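Local coordinates for mutual gliding-motility protein MglA (Myxococcus xanthus DK 1622, PDB 6H17) that acts as a GTP-binding and GTP-hydrolysing intracellular switch that sets the direction and speed of gliding and coordinates social with adventurous motility, at residues L62-L76 and L180-K192. Residues are numbered along the deposited sequence; the frame is centred on the assembly and turned at random. Where two conformers were deposited one is given.
With SO4 (sulfate ion), chain E.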
loop_
_atom_site.group_PDB
_atom_site.type_symbol
_atom_site.label_atom_id
_atom_site.label_comp_id
_atom_site.label_asym_id
_atom_site.label_seq_id
_atom_site.Cartn_x
_atom_site.Cartn_y
_atom_site.Cartn_z
ATOM N N LEU A 62 6.231 -11.195 2.807
ATOM C CA LEU A 62 6.838 -10.944 4.097
ATOM C C LEU A 62 6.112 -11.696 5.198
ATOM O O LEU A 62 4.904 -11.942 5.112
ATOM C CB LEU A 62 6.717 -9.454 4.501
ATOM C CG LEU A 62 7.376 -8.416 3.621
ATOM C CD1 LEU A 62 6.996 -7.015 4.086
ATOM C CD2 LEU A 62 8.884 -8.564 3.654
ATOM N N SER A 63 6.848 -11.989 6.255
ATOM C CA SER A 63 6.276 -12.451 7.512
ATOM C C SER A 63 6.219 -11.266 8.463
ATOM O O SER A 63 7.242 -10.618 8.720
ATOM C CB SER A 63 7.110 -13.571 8.118
ATOM O OG SER A 63 7.170 -14.689 7.249
ATOM N N LEU A 64 5.029 -10.974 8.976
ATOM C CA LEU A 64 4.833 -9.894 9.926
ATOM C C LEU A 64 4.258 -10.571 11.179
ATOM O O LEU A 64 4.866 -11.515 11.683
ATOM C CB LEU A 64 4.070 -8.742 9.296
ATOM C CG LEU A 64 4.757 -8.140 8.048
ATOM C CD1 LEU A 64 3.870 -7.225 7.235
ATOM C CD2 LEU A 64 6.024 -7.387 8.468
ATOM N N GLY A 65 3.118 -10.150 11.661
ATOM C CA GLY A 65 2.543 -10.769 12.832
ATOM C C GLY A 65 1.936 -12.133 12.560
ATOM O O GLY A 65 1.804 -12.605 11.428
ATOM N N GLU A 66 1.519 -12.753 13.639
ATOM C CA GLU A 66 1.046 -14.122 13.642
ATOM C C GLU A 66 -0.386 -14.198 14.137
ATOM O O GLU A 66 -0.811 -13.410 14.985
ATOM C CB GLU A 66 1.961 -14.882 14.604
ATOM C CG GLU A 66 1.999 -16.372 14.538
ATOM C CD GLU A 66 3.104 -16.910 15.433
ATOM O OE1 GLU A 66 3.855 -17.794 14.982
ATOM O OE2 GLU A 66 3.229 -16.411 16.581
ATOM N N ILE A 67 -1.139 -15.131 13.555
ATOM C CA ILE A 67 -2.416 -15.632 14.060
ATOM C C ILE A 67 -2.124 -17.026 14.617
ATOM O O ILE A 67 -1.616 -17.891 13.885
ATOM C CB ILE A 67 -3.448 -15.721 12.922
ATOM C CG1 ILE A 67 -3.633 -14.364 12.233
ATOM C CG2 ILE A 67 -4.756 -16.276 13.440
ATOM C CD1 ILE A 67 -4.183 -13.320 13.140
ATOM N N ARG A 68 -2.449 -17.260 15.887
ATOM C CA ARG A 68 -2.111 -18.518 16.534
ATOM C C ARG A 68 -2.690 -19.678 15.741
ATOM O O ARG A 68 -3.869 -19.667 15.382
ATOM C CB ARG A 68 -2.688 -18.520 17.951
ATOM C CG ARG A 68 -2.693 -19.872 18.624
ATOM C CD ARG A 68 -1.456 -20.113 19.434
ATOM N NE ARG A 68 -1.834 -20.592 20.761
ATOM C CZ ARG A 68 -1.726 -19.878 21.880
ATOM N NH1 ARG A 68 -2.110 -20.404 23.030
ATOM N NH2 ARG A 68 -1.222 -18.649 21.856
ATOM N N GLY A 69 -1.870 -20.700 15.494
ATOM C CA GLY A 69 -2.308 -21.907 14.818
ATOM C C GLY A 69 -2.247 -21.860 13.308
ATOM O O GLY A 69 -2.693 -22.824 12.663
ATOM N N PHE A 70 -1.718 -20.792 12.735
ATOM C CA PHE A 70 -1.584 -20.637 11.292
ATOM C C PHE A 70 -0.206 -20.063 10.983
ATOM O O PHE A 70 0.451 -19.472 11.849
ATOM C CB PHE A 70 -2.632 -19.651 10.723
ATOM C CG PHE A 70 -4.052 -20.131 10.835
ATOM C CD1 PHE A 70 -4.785 -19.895 11.980
ATOM C CD2 PHE A 70 -4.655 -20.814 9.793
ATOM C CE1 PHE A 70 -6.095 -20.345 12.091
ATOM C CE2 PHE A 70 -5.956 -21.255 9.888
ATOM C CZ PHE A 70 -6.678 -21.027 11.037
ATOM N N LYS A 71 0.254 -20.289 9.751
ATOM C CA LYS A 71 1.333 -19.513 9.149
ATOM C C LYS A 71 0.668 -18.414 8.335
ATOM O O LYS A 71 -0.182 -18.699 7.482
ATOM C CB LYS A 71 2.168 -20.405 8.219
ATOM C CG LYS A 71 3.177 -19.662 7.316
ATOM C CD LYS A 71 3.942 -20.612 6.378
ATOM C CE LYS A 71 3.108 -21.037 5.175
ATOM N NZ LYS A 71 3.027 -20.008 4.089
ATOM N N THR A 72 1.045 -17.163 8.593
ATOM C CA THR A 72 0.457 -16.021 7.928
ATOM C C THR A 72 1.547 -15.300 7.165
ATOM O O THR A 72 2.616 -15.012 7.712
ATOM C CB THR A 72 -0.205 -15.060 8.923
ATOM O OG1 THR A 72 -1.224 -15.763 9.640
ATOM C CG2 THR A 72 -0.823 -13.881 8.201
ATOM N N ARG A 73 1.269 -15.029 5.905
ATOM C CA ARG A 73 2.199 -14.279 5.073
ATOM C C ARG A 73 1.466 -13.106 4.451
ATOM O O ARG A 73 0.290 -13.214 4.086
ATOM C CB ARG A 73 2.828 -15.160 4.000
ATOM C CG ARG A 73 3.754 -16.262 4.547
ATOM C CD ARG A 73 4.989 -15.707 5.254
ATOM N NE ARG A 73 5.821 -16.777 5.840
ATOM C CZ ARG A 73 5.811 -17.150 7.123
ATOM N NH1 ARG A 73 6.614 -18.134 7.522
ATOM N NH2 ARG A 73 5.031 -16.545 8.012
ATOM N N PHE A 74 2.158 -11.984 4.383
ATOM C CA PHE A 74 1.672 -10.777 3.733
ATOM C C PHE A 74 2.326 -10.639 2.370
ATOM O O PHE A 74 3.552 -10.769 2.246
ATOM C CB PHE A 74 1.989 -9.558 4.594
ATOM C CG PHE A 74 1.098 -9.419 5.790
ATOM C CD1 PHE A 74 0.051 -8.515 5.788
ATOM C CD2 PHE A 74 1.292 -10.215 6.908
ATOM C CE1 PHE A 74 -0.782 -8.399 6.879
ATOM C CE2 PHE A 74 0.454 -10.086 8.005
ATOM C CZ PHE A 74 -0.571 -9.182 7.985
ATOM N N HIS A 75 1.516 -10.364 1.355
ATOM C CA HIS A 75 1.985 -10.141 -0.010
ATOM C C HIS A 75 1.738 -8.680 -0.332
ATOM O O HIS A 75 0.588 -8.251 -0.432
ATOM C CB HIS A 75 1.268 -11.067 -0.977
ATOM C CG HIS A 75 1.571 -12.513 -0.731
ATOM N ND1 HIS A 75 0.814 -13.533 -1.255
ATOM C CD2 HIS A 75 2.568 -13.105 -0.027
ATOM C CE1 HIS A 75 1.321 -14.695 -0.873
ATOM N NE2 HIS A 75 2.387 -14.467 -0.135
ATOM N N LEU A 76 2.814 -7.923 -0.439
ATOM C CA LEU A 76 2.744 -6.508 -0.761
ATOM C C LEU A 76 2.827 -6.314 -2.264
ATOM O O LEU A 76 3.682 -6.914 -2.935
ATOM C CB LEU A 76 3.902 -5.752 -0.127
ATOM C CG LEU A 76 3.795 -5.435 1.363
ATOM C CD1 LEU A 76 3.391 -6.585 2.219
ATOM C CD2 LEU A 76 5.116 -4.802 1.864
ATOM N N LEU A 180 3.927 0.376 7.248
ATOM C CA LEU A 180 3.662 -1.036 6.994
ATOM C C LEU A 180 3.120 -1.726 8.239
ATOM O O LEU A 180 2.143 -2.485 8.165
ATOM C CB LEU A 180 4.951 -1.707 6.537
ATOM C CG LEU A 180 4.881 -3.243 6.380
ATOM C CD1 LEU A 180 3.907 -3.618 5.268
ATOM C CD2 LEU A 180 6.270 -3.820 6.094
ATOM N N LYS A 181 3.769 -1.518 9.378
ATOM C CA LYS A 181 3.346 -2.208 10.590
ATOM C C LYS A 181 1.947 -1.789 10.981
ATOM O O LYS A 181 1.179 -2.603 11.505
ATOM C CB LYS A 181 4.352 -1.956 11.711
ATOM C CG LYS A 181 5.661 -2.689 11.495
ATOM C CD LYS A 181 6.783 -2.174 12.382
ATOM C CE LYS A 181 7.999 -3.097 12.326
ATOM N NZ LYS A 181 7.827 -4.260 11.397
ATOM N N ALA A 182 1.584 -0.534 10.743
ATOM C CA ALA A 182 0.243 -0.070 11.093
ATOM C C ALA A 182 -0.820 -0.794 10.269
ATOM O O ALA A 182 -1.813 -1.287 10.810
ATOM C CB ALA A 182 0.132 1.449 10.928
ATOM N N VAL A 183 -0.635 -0.870 8.960
ATOM C CA VAL A 183 -1.654 -1.528 8.143
ATOM C C VAL A 183 -1.678 -3.033 8.403
ATOM O O VAL A 183 -2.750 -3.647 8.423
ATOM C CB VAL A 183 -1.513 -1.176 6.653
ATOM C CG1 VAL A 183 -0.342 -1.889 6.021
ATOM C CG2 VAL A 183 -2.830 -1.509 5.923
ATOM N N ALA A 184 -0.513 -3.643 8.625
ATOM C CA ALA A 184 -0.473 -5.080 8.879
ATOM C C ALA A 184 -1.195 -5.429 10.168
ATOM O O ALA A 184 -1.920 -6.434 10.228
ATOM C CB ALA A 184 0.968 -5.590 8.926
ATOM N N LYS A 185 -1.049 -4.597 11.203
ATOM C CA LYS A 185 -1.760 -4.837 12.455
ATOM C C LYS A 185 -3.270 -4.723 12.260
ATOM O O LYS A 185 -4.031 -5.527 12.807
ATOM C CB LYS A 185 -1.258 -3.869 13.523
ATOM C CG LYS A 185 -1.910 -4.038 14.886
ATOM C CD LYS A 185 -1.229 -3.158 15.924
ATOM C CE LYS A 185 -1.819 -3.403 17.303
ATOM N NZ LYS A 185 -1.365 -2.398 18.304
ATOM N N LEU A 186 -3.731 -3.734 11.484
ATOM C CA LEU A 186 -5.158 -3.619 11.208
ATOM C C LEU A 186 -5.686 -4.851 10.480
ATOM O O LEU A 186 -6.783 -5.333 10.782
ATOM C CB LEU A 186 -5.438 -2.364 10.383
ATOM C CG LEU A 186 -5.208 -1.045 11.113
ATOM C CD1 LEU A 186 -5.365 0.121 10.125
ATOM C CD2 LEU A 186 -6.134 -0.874 12.292
ATOM N N VAL A 187 -4.924 -5.370 9.513
ATOM C CA VAL A 187 -5.335 -6.569 8.786
ATOM C C VAL A 187 -5.410 -7.763 9.729
ATOM O O VAL A 187 -6.365 -8.545 9.687
ATOM C CB VAL A 187 -4.377 -6.818 7.605
ATOM C CG1 VAL A 187 -4.589 -8.210 7.035
ATOM C CG2 VAL A 187 -4.568 -5.748 6.538
ATOM N N LEU A 188 -4.401 -7.934 10.585
ATOM C CA LEU A 188 -4.415 -9.060 11.519
ATOM C C LEU A 188 -5.595 -8.976 12.475
ATOM O O LEU A 188 -6.206 -10.000 12.808
ATOM C CB LEU A 188 -3.100 -9.108 12.288
ATOM C CG LEU A 188 -1.891 -9.624 11.518
ATOM C CD1 LEU A 188 -0.632 -9.308 12.318
ATOM C CD2 LEU A 188 -1.965 -11.107 11.248
ATOM N N THR A 189 -5.904 -7.777 12.966
ATOM C CA THR A 189 -7.044 -7.624 13.867
ATOM C C THR A 189 -8.324 -8.083 13.186
ATOM O O THR A 189 -9.164 -8.750 13.812
ATOM C CB THR A 189 -7.137 -6.171 14.330
ATOM O OG1 THR A 189 -5.997 -5.858 15.137
ATOM C CG2 THR A 189 -8.413 -5.939 15.134
ATOM N N GLU A 190 -8.488 -7.761 11.899
ATOM C CA GLU A 190 -9.679 -8.202 11.176
ATOM C C GLU A 190 -9.702 -9.719 11.024
ATOM O O GLU A 190 -10.753 -10.348 11.212
ATOM C CB GLU A 190 -9.770 -7.517 9.814
ATOM C CG GLU A 190 -10.114 -6.038 9.889
ATOM C CD GLU A 190 -11.302 -5.756 10.795
ATOM O OE1 GLU A 190 -12.387 -6.317 10.535
ATOM O OE2 GLU A 190 -11.143 -4.998 11.782
ATOM N N LEU A 191 -8.560 -10.327 10.701
ATOM C CA LEU A 191 -8.493 -11.783 10.622
ATOM C C LEU A 191 -8.954 -12.421 11.924
ATOM O O LEU A 191 -9.740 -13.375 11.919
ATOM C CB LEU A 191 -7.065 -12.221 10.323
ATOM C CG LEU A 191 -6.609 -12.065 8.880
ATOM C CD1 LEU A 191 -5.128 -12.359 8.806
ATOM C CD2 LEU A 191 -7.406 -12.988 7.976
ATOM N N LYS A 192 -8.462 -11.917 13.054
ATOM C CA LYS A 192 -8.830 -12.499 14.337
ATOM C C LYS A 192 -10.313 -12.329 14.636
ATOM O O LYS A 192 -10.859 -13.088 15.445
ATOM C CB LYS A 192 -7.980 -11.892 15.449
ATOM C CG LYS A 192 -6.499 -12.189 15.287
ATOM C CD LYS A 192 -5.713 -11.973 16.571
ATOM C CE LYS A 192 -4.982 -10.641 16.585
ATOM N NZ LYS A 192 -3.625 -10.787 17.181
HETATM S S SO4 E . 7.221 -17.804 11.204
HETATM O O1 SO4 E . 6.899 -18.130 12.612
HETATM O O2 SO4 E . 6.159 -18.298 10.313
HETATM O O3 SO4 E . 7.295 -16.343 11.064
HETATM O O4 SO4 E . 8.511 -18.380 10.839
HETATM O O HOH W 1 -0.948 -10.545 15.648
#
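Leu188 reaches from helix 180-192 into the loop that follows Leu62, and each of its outer carbons has its own neighbour. Its CB leaves the helix toward the loop; CG meets the edge of the Phe74 ring, in the ring plane, 3.8 Å from CZ. There the chain forks. CD1 lies 3.5 Å from CA of Gly65, where a CB would collide with it, whereas CD2 packs 3.7 Å from CD1 of Ile67. That Ile67 methyl also presses on CG of Lys192 at 3.4 Å, tighter than usual van der Waals contact. With chi1 at -75° and CG beside its backbone N, Phe74 lays one face under the CB of Ala184, a CH-pi contact 4.3 Å from the ring centroid, while CE1 touches CG1 of Val187. In this Ras-like fold of the Arf family, the C-terminal helix thus packs against one face of the central sheet and the loop joining antiparallel strands 52-62 and 71-78; the axis of its segment 180-192 makes an angle of 132° with strand 71-76. Nearer the nucleotide-binding end, Leu180 splits its methyls: CD2 goes to CD1 of Leu62, CD1 to Leu76 and Leu64. Ile32 of helix 25-35 touches Leu62, Leu76 and Leu180. No direct hydrogen bond joins loop or strand to helix; instead, a water donates to Glu66 O and accepts from Lys192 NZ at 3.1 Å. Away from the helix, Arg73 holds O2 of a sulfate, probably from the crystallisation liquor, at its guanidinium edge, with NH1 2.8 Å away, and NH2 also bonds Thr72 O from above the carbonyl plane. A leucine at this position, with no N-H to offer, would probably let the sulfate drift away and leave Thr72 O without this bond. CG of Lys71 covers one guanidinium face.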